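Side-chain contacts in putative retaining b-glycosidase (PDB 5A95), which probably hydrolyses beta-glucans of mixed linkage as a retaining beta-glucanase of glycoside hydrolase family 5: residues 268-273 with 313-318; 294-299 with 348-353; 327-332 with 353-358. The protein carries 1 engineered substitution. All coordinates share one frame; numbering follows the deposited sequence.

From the N terminus, helix 267-279 is met first, and contact 1 closes the loop from it to helix 312-323. Residues 294-299 lie inside that loop, after strand 287-289, but find their partner only at 348-353, so contacts 1 and 2 cross. Contact 3 opens at strand 326-329, once contact 1 is closed, and ends on 353-358; it crosses contact 2, and the two share Ala353 on helix 350-363. Outer helices are thus joined to each other in contact 1, a long loop to the start of the last helix in contact 2, and that helix to a barrel strand in contact 3. Phe354 and Phe355 touch both helix 312-323 and Trp294, which links all three.

Contact 1 of 3, residues 268-273 with 313-318; sequences KNFFKL and GPRIVK
The rings of Phe270 and Phe271 against Arg315 form the closely packed part of this meeting of two helices, while Lys318 lies loosely at the outer rim of Phe271. The guanidinium of Arg315 lies slantwise beside the Phe270 ring, the two planes 16° apart. NH1 comes within 3.7 Å of Phe270 CE2, and the methylene before the guanidinium touches a neighbouring ring carbon, Arg315 CD standing 3.8 Å from Phe270 CD2. An extended chain from CG to NE carries the charged group along the ring, and Arg315 NE is held by a salt bridge to Asp267, the first residue of helix 267-279, so the group is anchored as well as packed. Phe270 is buried, its ring also meeting Trp274 one turn further on. The helices 267-279 and 312-323 are successive outer helices of the (beta/alpha)8 barrel of family 5, separated by strand 287-289; within this contact their axes approach to 10.5 Å and cross at -47°. Between residues 268-273 and 313-318 themselves there is no hydrogen bond; the polar tie is the Arg315-Asp267 salt bridge. Phe271, the next residue, reaches across: with CG anti to its carbonyl carbon (chi1 -67°), the ring brings its rim against the second helix, CE1 lying 3.4 Å from the backbone O of Arg315, near the ring plane. Toward the outside the fit slackens. Lys318 crosses the Phe271 ring at about a right angle, its CG 4.0 Å from Phe271 CZ. Its chain then bends at the last torsion and returns the ammonium to the ring edge, NZ sitting in the ring plane 4.0 Å from Phe271 CE2. Val317, on another side of its helix, turns inward to Phe354 and Phe355 of helix 350-363.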
# COMPACT_ATOMS: atom_id res chain seq x y z
N LYS A 268 12.27 -42.14 17.40
CA LYS A 268 12.65 -41.27 18.51
C LYS A 268 13.13 -39.92 17.99
O LYS A 268 12.78 -38.86 18.50
CB LYS A 268 13.79 -41.90 19.31
CG LYS A 268 14.41 -41.01 20.36
CD LYS A 268 15.54 -41.69 21.11
CE LYS A 268 16.17 -40.73 22.10
NZ LYS A 268 17.24 -41.37 22.89
N ASN A 269 13.97 -39.95 16.95
CA ASN A 269 14.62 -38.73 16.52
C ASN A 269 13.66 -37.80 15.77
O ASN A 269 13.72 -36.57 15.96
CB ASN A 269 15.87 -39.03 15.69
CG ASN A 269 16.96 -39.72 16.50
OD1 ASN A 269 17.00 -39.62 17.72
ND2 ASN A 269 17.81 -40.43 15.82
N PHE A 270 12.77 -38.36 14.96
CA PHE A 270 11.72 -37.53 14.36
C PHE A 270 10.77 -36.96 15.42
O PHE A 270 10.43 -35.77 15.39
CB PHE A 270 10.93 -38.26 13.30
CG PHE A 270 11.60 -38.28 11.96
CD1 PHE A 270 11.60 -37.13 11.18
CD2 PHE A 270 12.24 -39.43 11.48
CE1 PHE A 270 12.25 -37.12 9.95
CE2 PHE A 270 12.85 -39.42 10.23
CZ PHE A 270 12.86 -38.26 9.48
N PHE A 271 10.33 -37.79 16.36
CA PHE A 271 9.38 -37.31 17.36
C PHE A 271 10.00 -36.18 18.16
O PHE A 271 9.32 -35.20 18.49
CB PHE A 271 8.97 -38.43 18.33
CG PHE A 271 8.18 -39.56 17.72
CD1 PHE A 271 7.63 -39.50 16.45
CD2 PHE A 271 7.97 -40.72 18.44
CE1 PHE A 271 6.89 -40.54 15.92
CE2 PHE A 271 7.23 -41.79 17.92
CZ PHE A 271 6.67 -41.69 16.68
N LYS A 272 11.28 -36.31 18.51
CA LYS A 272 11.93 -35.29 19.31
C LYS A 272 12.02 -33.96 18.54
O LYS A 272 11.72 -32.90 19.06
CB LYS A 272 13.33 -35.74 19.77
CG LYS A 272 14.07 -34.66 20.55
CD LYS A 272 15.09 -35.14 21.58
CE LYS A 272 15.02 -34.32 22.88
NZ LYS A 272 14.59 -32.88 22.79
N LEU A 273 12.45 -34.04 17.29
CA LEU A 273 12.56 -32.84 16.49
C LEU A 273 11.19 -32.20 16.24
O LEU A 273 11.05 -30.97 16.29
CB LEU A 273 13.27 -33.14 15.16
CG LEU A 273 14.76 -33.34 15.30
CD1 LEU A 273 15.35 -33.97 14.06
CD2 LEU A 273 15.45 -32.03 15.59
N GLY A 313 4.64 -41.73 6.92
CA GLY A 313 3.21 -41.76 7.16
C GLY A 313 2.88 -42.30 8.55
O GLY A 313 2.23 -41.64 9.37
N PRO A 314 3.34 -43.54 8.83
CA PRO A 314 3.05 -44.10 10.14
C PRO A 314 3.63 -43.27 11.28
O PRO A 314 3.02 -43.17 12.33
CB PRO A 314 3.67 -45.50 10.06
CG PRO A 314 3.58 -45.86 8.59
CD PRO A 314 3.80 -44.55 7.86
N ARG A 315 4.80 -42.68 11.05
CA ARG A 315 5.43 -41.86 12.08
C ARG A 315 4.61 -40.62 12.42
O ARG A 315 4.35 -40.36 13.60
CB ARG A 315 6.81 -41.40 11.67
CG ARG A 315 7.86 -42.44 11.77
CD ARG A 315 9.25 -41.82 11.79
NE ARG A 315 10.12 -42.95 11.74
CZ ARG A 315 10.92 -43.27 10.73
NH1 ARG A 315 10.97 -42.52 9.68
NH2 ARG A 315 11.66 -44.37 10.82
N ILE A 316 4.22 -39.85 11.41
CA ILE A 316 3.50 -38.62 11.67
C ILE A 316 2.11 -38.89 12.27
O ILE A 316 1.64 -38.18 13.14
CB ILE A 316 3.46 -37.70 10.43
CG1 ILE A 316 3.02 -36.28 10.78
CG2 ILE A 316 2.55 -38.22 9.32
CD1 ILE A 316 3.91 -35.56 11.74
N VAL A 317 1.46 -39.97 11.82
CA VAL A 317 0.18 -40.34 12.38
C VAL A 317 0.31 -40.78 13.85
O VAL A 317 -0.48 -40.36 14.69
CB VAL A 317 -0.51 -41.41 11.51
CG1 VAL A 317 -1.68 -42.05 12.21
CG2 VAL A 317 -0.96 -40.77 10.20
N LYS A 318 1.30 -41.61 14.15
CA LYS A 318 1.54 -42.05 15.53
C LYS A 318 1.80 -40.84 16.42
O LYS A 318 1.26 -40.73 17.51
CB LYS A 318 2.74 -43.01 15.57
CG LYS A 318 3.11 -43.52 16.95
CD LYS A 318 3.97 -44.79 16.89
CE LYS A 318 4.10 -45.44 18.27
NZ LYS A 318 5.46 -45.22 18.78

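Contact 2 of 3, residues 294-299 with 348-353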
# COMPACT_ATOMS: atom_id res chain seq x y z
N TRP A 294 3.38 -36.76 1.69
CA TRP A 294 4.62 -37.09 1.02
C TRP A 294 4.36 -37.72 -0.33
O TRP A 294 3.26 -38.16 -0.62
CB TRP A 294 5.48 -38.07 1.83
CG TRP A 294 5.08 -39.52 1.68
CD1 TRP A 294 5.65 -40.43 0.80
CD2 TRP A 294 4.04 -40.25 2.35
NE1 TRP A 294 5.03 -41.65 0.92
CE2 TRP A 294 4.05 -41.58 1.87
CE3 TRP A 294 3.11 -39.91 3.35
CZ2 TRP A 294 3.16 -42.55 2.34
CZ3 TRP A 294 2.25 -40.88 3.81
CH2 TRP A 294 2.28 -42.18 3.31
N VAL A 295 5.42 -37.75 -1.13
CA VAL A 295 5.50 -38.58 -2.32
C VAL A 295 6.88 -39.23 -2.37
O VAL A 295 7.84 -38.70 -1.85
CB VAL A 295 5.19 -37.75 -3.60
CG1 VAL A 295 6.20 -36.63 -3.80
CG2 VAL A 295 5.10 -38.64 -4.86
N GLN A 296 6.96 -40.38 -3.03
CA GLN A 296 8.22 -41.04 -3.30
C GLN A 296 9.20 -40.07 -3.95
O GLN A 296 8.79 -39.16 -4.68
CB GLN A 296 8.00 -42.21 -4.26
CG GLN A 296 7.28 -43.38 -3.65
CD GLN A 296 8.10 -44.12 -2.61
OE1 GLN A 296 9.28 -44.40 -2.85
NE2 GLN A 296 7.50 -44.43 -1.47
N PRO A 297 10.51 -40.27 -3.73
CA PRO A 297 11.46 -39.28 -4.23
C PRO A 297 11.56 -39.19 -5.74
O PRO A 297 12.02 -38.17 -6.23
CB PRO A 297 12.81 -39.76 -3.63
CG PRO A 297 12.58 -41.19 -3.28
CD PRO A 297 11.15 -41.29 -2.86
N ASP A 298 11.11 -40.23 -6.42
CA ASP A 298 11.07 -40.29 -7.88
C ASP A 298 9.65 -40.15 -8.40
O ASP A 298 9.37 -40.41 -9.59
CB ASP A 298 11.72 -41.60 -8.36
CG ASP A 298 10.98 -42.83 -7.89
OD1 ASP A 298 10.07 -42.74 -7.07
OD2 ASP A 298 11.39 -43.92 -8.33
N GLY A 299 8.74 -39.72 -7.53
CA GLY A 299 7.32 -39.75 -7.85
C GLY A 299 6.82 -38.47 -8.47
O GLY A 299 7.59 -37.53 -8.71
N PRO A 348 -6.47 -43.92 -5.39
CA PRO A 348 -5.53 -43.31 -4.45
C PRO A 348 -4.08 -43.39 -4.89
O PRO A 348 -3.66 -44.37 -5.54
CB PRO A 348 -5.74 -44.08 -3.16
CG PRO A 348 -7.06 -44.77 -3.29
CD PRO A 348 -7.21 -45.03 -4.77
N SER A 349 -3.31 -42.37 -4.54
CA SER A 349 -1.85 -42.42 -4.59
C SER A 349 -1.38 -43.17 -3.34
O SER A 349 -2.18 -43.54 -2.49
CB SER A 349 -1.29 -41.01 -4.59
OG SER A 349 -1.54 -40.44 -3.32
N GLU A 350 -0.07 -43.36 -3.23
CA GLU A 350 0.47 -44.04 -2.05
C GLU A 350 0.01 -43.31 -0.77
O GLU A 350 -0.52 -43.93 0.13
CB GLU A 350 2.00 -44.08 -2.10
CG GLU A 350 2.61 -44.74 -0.87
CD GLU A 350 4.08 -44.52 -0.68
OE1 GLU A 350 4.70 -43.67 -1.35
OE2 GLU A 350 4.64 -45.14 0.26
N GLN A 351 0.25 -42.00 -0.67
CA GLN A 351 -0.15 -41.32 0.56
C GLN A 351 -1.66 -41.27 0.70
O GLN A 351 -2.18 -41.29 1.82
CB GLN A 351 0.46 -39.92 0.71
CG GLN A 351 -0.11 -38.83 -0.18
CD GLN A 351 0.10 -37.44 0.38
OE1 GLN A 351 0.50 -37.26 1.53
NE2 GLN A 351 -0.25 -36.44 -0.40
N GLY A 352 -2.38 -41.17 -0.41
CA GLY A 352 -3.82 -41.17 -0.34
C GLY A 352 -4.41 -42.42 0.27
O GLY A 352 -5.24 -42.33 1.17
N ALA A 353 -3.94 -43.59 -0.18
CA ALA A 353 -4.43 -44.84 0.38
C ALA A 353 -4.10 -44.93 1.87
O ALA A 353 -4.90 -45.40 2.66
CB ALA A 353 -3.85 -46.03 -0.36
O HOH W 1 2.15 -40.17 -2.32
O HOH W 2 4.30 -41.73 -3.16
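Trp294 (chi1 83°) and Gln351 both hold CG between the backbone N and the carbonyl carbon, and these torsions bring the indole face under Gln351 CB, with the amide plane turned 69° from the ring. Gln351 CB sits over the six-membered ring, 3.7 Å from its centroid in the Trp294 indole, a CH-pi contact. The glutamine then runs on past the ring, and its OE1 accepts from Trp294 N at 2.9 Å, although the place of this oxygen is less certain. Gln351 NE2 donates to Trp330 O and Thr339 O, tying the amide to the residue after strand 326-329 and to the loop at Thr339. Glu350 comes to the indole at its edge, its carboxylate nearly perpendicular to the ring. Its OE1 is gripped three times. Gln296 NE2 gives a straight bond of 2.9 Å to Glu350 OE1 (171° at the hydrogen), on the syn side and in the plane of the amide; Trp294 NE1 adds a weak one to the same oxygen at 3.1 Å; and a water donates to Glu350 OE1 at 2.7 Å while accepting from Gln296 N. A second water bridges Trp294 O to Gln351 N, serving an amide of the first helical turn. Ser349 is the N-cap, its OG accepting from Gly352 N at 3.1 Å. The contact thus pins the loop after strand 287-289, which makes a type I turn at Gln296 to Gly299, onto the start of helix 350-363. Phe354 of that helix meets the far edge of the indole at CH2, Phe355 lies near CZ3, and Gly313 CA of helix 312-323 packs near CZ3 on the side opposite Gln351 CB.

Contact 3 of 3, residues 327-332 with 353-358; sequences YTVWVF and AFFKQV. With BGC (beta-D-glucopyranose), chain D.
Val329 stands over one face of the Phe355 ring and Tyr327 reaches Val358; no hydrogen bond joins residues 327-332 to 353-358, and the meeting is by van der Waals and CH-pi contact. Val329 CG2 lies 3.7 Å from the centroid of the Phe355 ring, 14° off its normal, a CH-pi contact. The second methyl is on the same side of the ring, out past the CD2-CE2 rim, Val329 CG1 being 3.7 Å from Phe355 CD2, so both branches rest on that face. Phe354 CD2 covers the opposite face of Phe355, over its centre. With its CG beside the backbone N, anti to the carbonyl carbon (chi1 -77°), Phe355 offers this face to the strand. One turn along the helix, the Tyr327 ring crosses Val358 obliquely and its OH touches Val358 CG1 at 3.6 Å. Trp330 turns the other way, into the glycan pocket: glucose C3 lies 3.6 Å above one face of its indole, offset toward the rim, and Val331 CB backs the opposite face across a cis peptide. Trp330 NE1 donates to Ser337 O and lies 3.2 Å from glucose O4. An alanine in place of Trp330 would probably cost the sugar its flat platform and leave Ser337 O without this donor. Strand 326-329 runs parallel between strands 65-72 and 287-289, closing the barrel of this family. Tyr327 and Val329 bond through their backbones to strand 65-72, Thr328 to Ala289, and helix 350-363 covers the outside of the strand beside helix 312-323, whose Val317 touches Phe355.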
# COMPACT_ATOMS: atom_id res chain seq x y z
N TYR A 327 -5.52 -32.47 11.74
CA TYR A 327 -4.76 -32.43 10.49
C TYR A 327 -5.64 -32.39 9.25
O TYR A 327 -6.73 -32.93 9.22
CB TYR A 327 -3.79 -33.62 10.39
CG TYR A 327 -4.45 -34.97 10.50
CD1 TYR A 327 -4.95 -35.61 9.38
CD2 TYR A 327 -4.60 -35.58 11.72
CE1 TYR A 327 -5.55 -36.86 9.48
CE2 TYR A 327 -5.20 -36.82 11.84
CZ TYR A 327 -5.68 -37.45 10.72
OH TYR A 327 -6.31 -38.70 10.81
N THR A 328 -5.08 -31.77 8.21
CA THR A 328 -5.63 -31.83 6.87
C THR A 328 -4.51 -32.11 5.87
O THR A 328 -3.62 -31.29 5.65
CB THR A 328 -6.40 -30.57 6.46
OG1 THR A 328 -5.62 -29.40 6.65
CG2 THR A 328 -7.68 -30.43 7.25
N VAL A 329 -4.55 -33.29 5.24
CA VAL A 329 -3.50 -33.74 4.36
C VAL A 329 -3.49 -32.86 3.09
O VAL A 329 -4.55 -32.44 2.60
CB VAL A 329 -3.74 -35.21 3.95
CG1 VAL A 329 -2.66 -35.75 3.03
CG2 VAL A 329 -3.84 -36.09 5.18
N TRP A 330 -2.30 -32.63 2.54
CA TRP A 330 -2.12 -31.93 1.27
C TRP A 330 -1.70 -32.97 0.22
O TRP A 330 -0.68 -33.61 0.42
CB TRP A 330 -1.03 -30.83 1.41
CG TRP A 330 -0.79 -30.05 0.14
CD1 TRP A 330 0.00 -30.42 -0.90
CD2 TRP A 330 -1.43 -28.84 -0.25
NE1 TRP A 330 -0.06 -29.48 -1.90
CE2 TRP A 330 -0.94 -28.50 -1.53
CE3 TRP A 330 -2.36 -27.99 0.36
CZ2 TRP A 330 -1.36 -27.36 -2.22
CZ3 TRP A 330 -2.78 -26.87 -0.31
CH2 TRP A 330 -2.27 -26.54 -1.59
N VAL A 331 -2.42 -33.13 -0.90
CA VAL A 331 -3.67 -32.43 -1.27
C VAL A 331 -4.55 -33.41 -2.06
O VAL A 331 -4.03 -34.23 -2.82
CB VAL A 331 -3.37 -31.16 -2.10
CG1 VAL A 331 -2.53 -31.48 -3.32
CG2 VAL A 331 -4.64 -30.41 -2.48
N PHE A 332 -5.86 -33.32 -1.88
CA PHE A 332 -6.81 -34.18 -2.57
C PHE A 332 -7.11 -33.56 -3.93
O PHE A 332 -8.13 -32.93 -4.13
CB PHE A 332 -8.05 -34.38 -1.72
CG PHE A 332 -8.91 -35.52 -2.18
CD1 PHE A 332 -8.64 -36.80 -1.74
CD2 PHE A 332 -10.00 -35.31 -3.01
CE1 PHE A 332 -9.44 -37.86 -2.13
CE2 PHE A 332 -10.81 -36.38 -3.40
CZ PHE A 332 -10.51 -37.65 -2.97
N ALA A 353 -3.94 -43.59 -0.18
CA ALA A 353 -4.43 -44.84 0.38
C ALA A 353 -4.10 -44.93 1.87
O ALA A 353 -4.90 -45.40 2.66
CB ALA A 353 -3.85 -46.03 -0.36
N PHE A 354 -2.88 -44.51 2.22
CA PHE A 354 -2.43 -44.56 3.60
C PHE A 354 -3.37 -43.72 4.48
O PHE A 354 -3.92 -44.19 5.49
CB PHE A 354 -0.98 -44.10 3.71
CG PHE A 354 -0.55 -43.91 5.15
CD1 PHE A 354 -0.30 -45.03 5.95
CD2 PHE A 354 -0.53 -42.66 5.73
CE1 PHE A 354 0.04 -44.89 7.26
CE2 PHE A 354 -0.22 -42.52 7.06
CZ PHE A 354 0.07 -43.63 7.82
N PHE A 355 -3.57 -42.45 4.12
CA PHE A 355 -4.35 -41.58 4.96
C PHE A 355 -5.84 -41.92 4.93
O PHE A 355 -6.55 -41.73 5.90
CB PHE A 355 -4.13 -40.12 4.59
CG PHE A 355 -2.83 -39.55 5.08
CD1 PHE A 355 -2.63 -39.40 6.45
CD2 PHE A 355 -1.83 -39.18 4.23
CE1 PHE A 355 -1.44 -38.88 6.92
CE2 PHE A 355 -0.64 -38.64 4.70
CZ PHE A 355 -0.46 -38.49 6.04
N LYS A 356 -6.29 -42.46 3.80
CA LYS A 356 -7.67 -42.87 3.71
C LYS A 356 -8.00 -43.92 4.80
O LYS A 356 -9.00 -43.86 5.50
CB LYS A 356 -7.97 -43.48 2.33
CG LYS A 356 -9.42 -43.76 2.08
CD LYS A 356 -9.62 -44.25 0.67
CE LYS A 356 -11.09 -44.43 0.33
NZ LYS A 356 -11.25 -44.80 -1.11
N GLN A 357 -7.12 -44.92 4.90
CA GLN A 357 -7.30 -45.96 5.91
C GLN A 357 -7.26 -45.39 7.32
O GLN A 357 -8.07 -45.73 8.16
CB GLN A 357 -6.23 -47.04 5.72
CG GLN A 357 -6.30 -48.21 6.70
CD GLN A 357 -5.42 -49.39 6.27
OE1 GLN A 357 -4.28 -49.22 5.88
NE2 GLN A 357 -5.98 -50.59 6.32
N VAL A 358 -6.32 -44.50 7.58
CA VAL A 358 -6.20 -43.85 8.89
C VAL A 358 -7.46 -43.09 9.24
O VAL A 358 -7.99 -43.22 10.34
CB VAL A 358 -4.97 -42.91 8.90
CG1 VAL A 358 -4.96 -42.00 10.12
CG2 VAL A 358 -3.68 -43.72 8.82
C2 BGC D . 2.60 -24.88 -0.34
C3 BGC D . 1.69 -25.57 -1.35
C4 BGC D . 2.53 -26.48 -2.26
C5 BGC D . 3.34 -27.44 -1.41
C6 BGC D . 4.18 -28.38 -2.25
C1 BGC D . 3.63 -25.80 0.30
O1 BGC D . 4.73 -25.10 0.82
O2 BGC D . 1.77 -24.20 0.67
O3 BGC D . 0.93 -24.54 -2.06
O4 BGC D . 1.80 -27.24 -3.23
O5 BGC D . 4.24 -26.64 -0.65
O6 BGC D . 5.02 -29.06 -1.31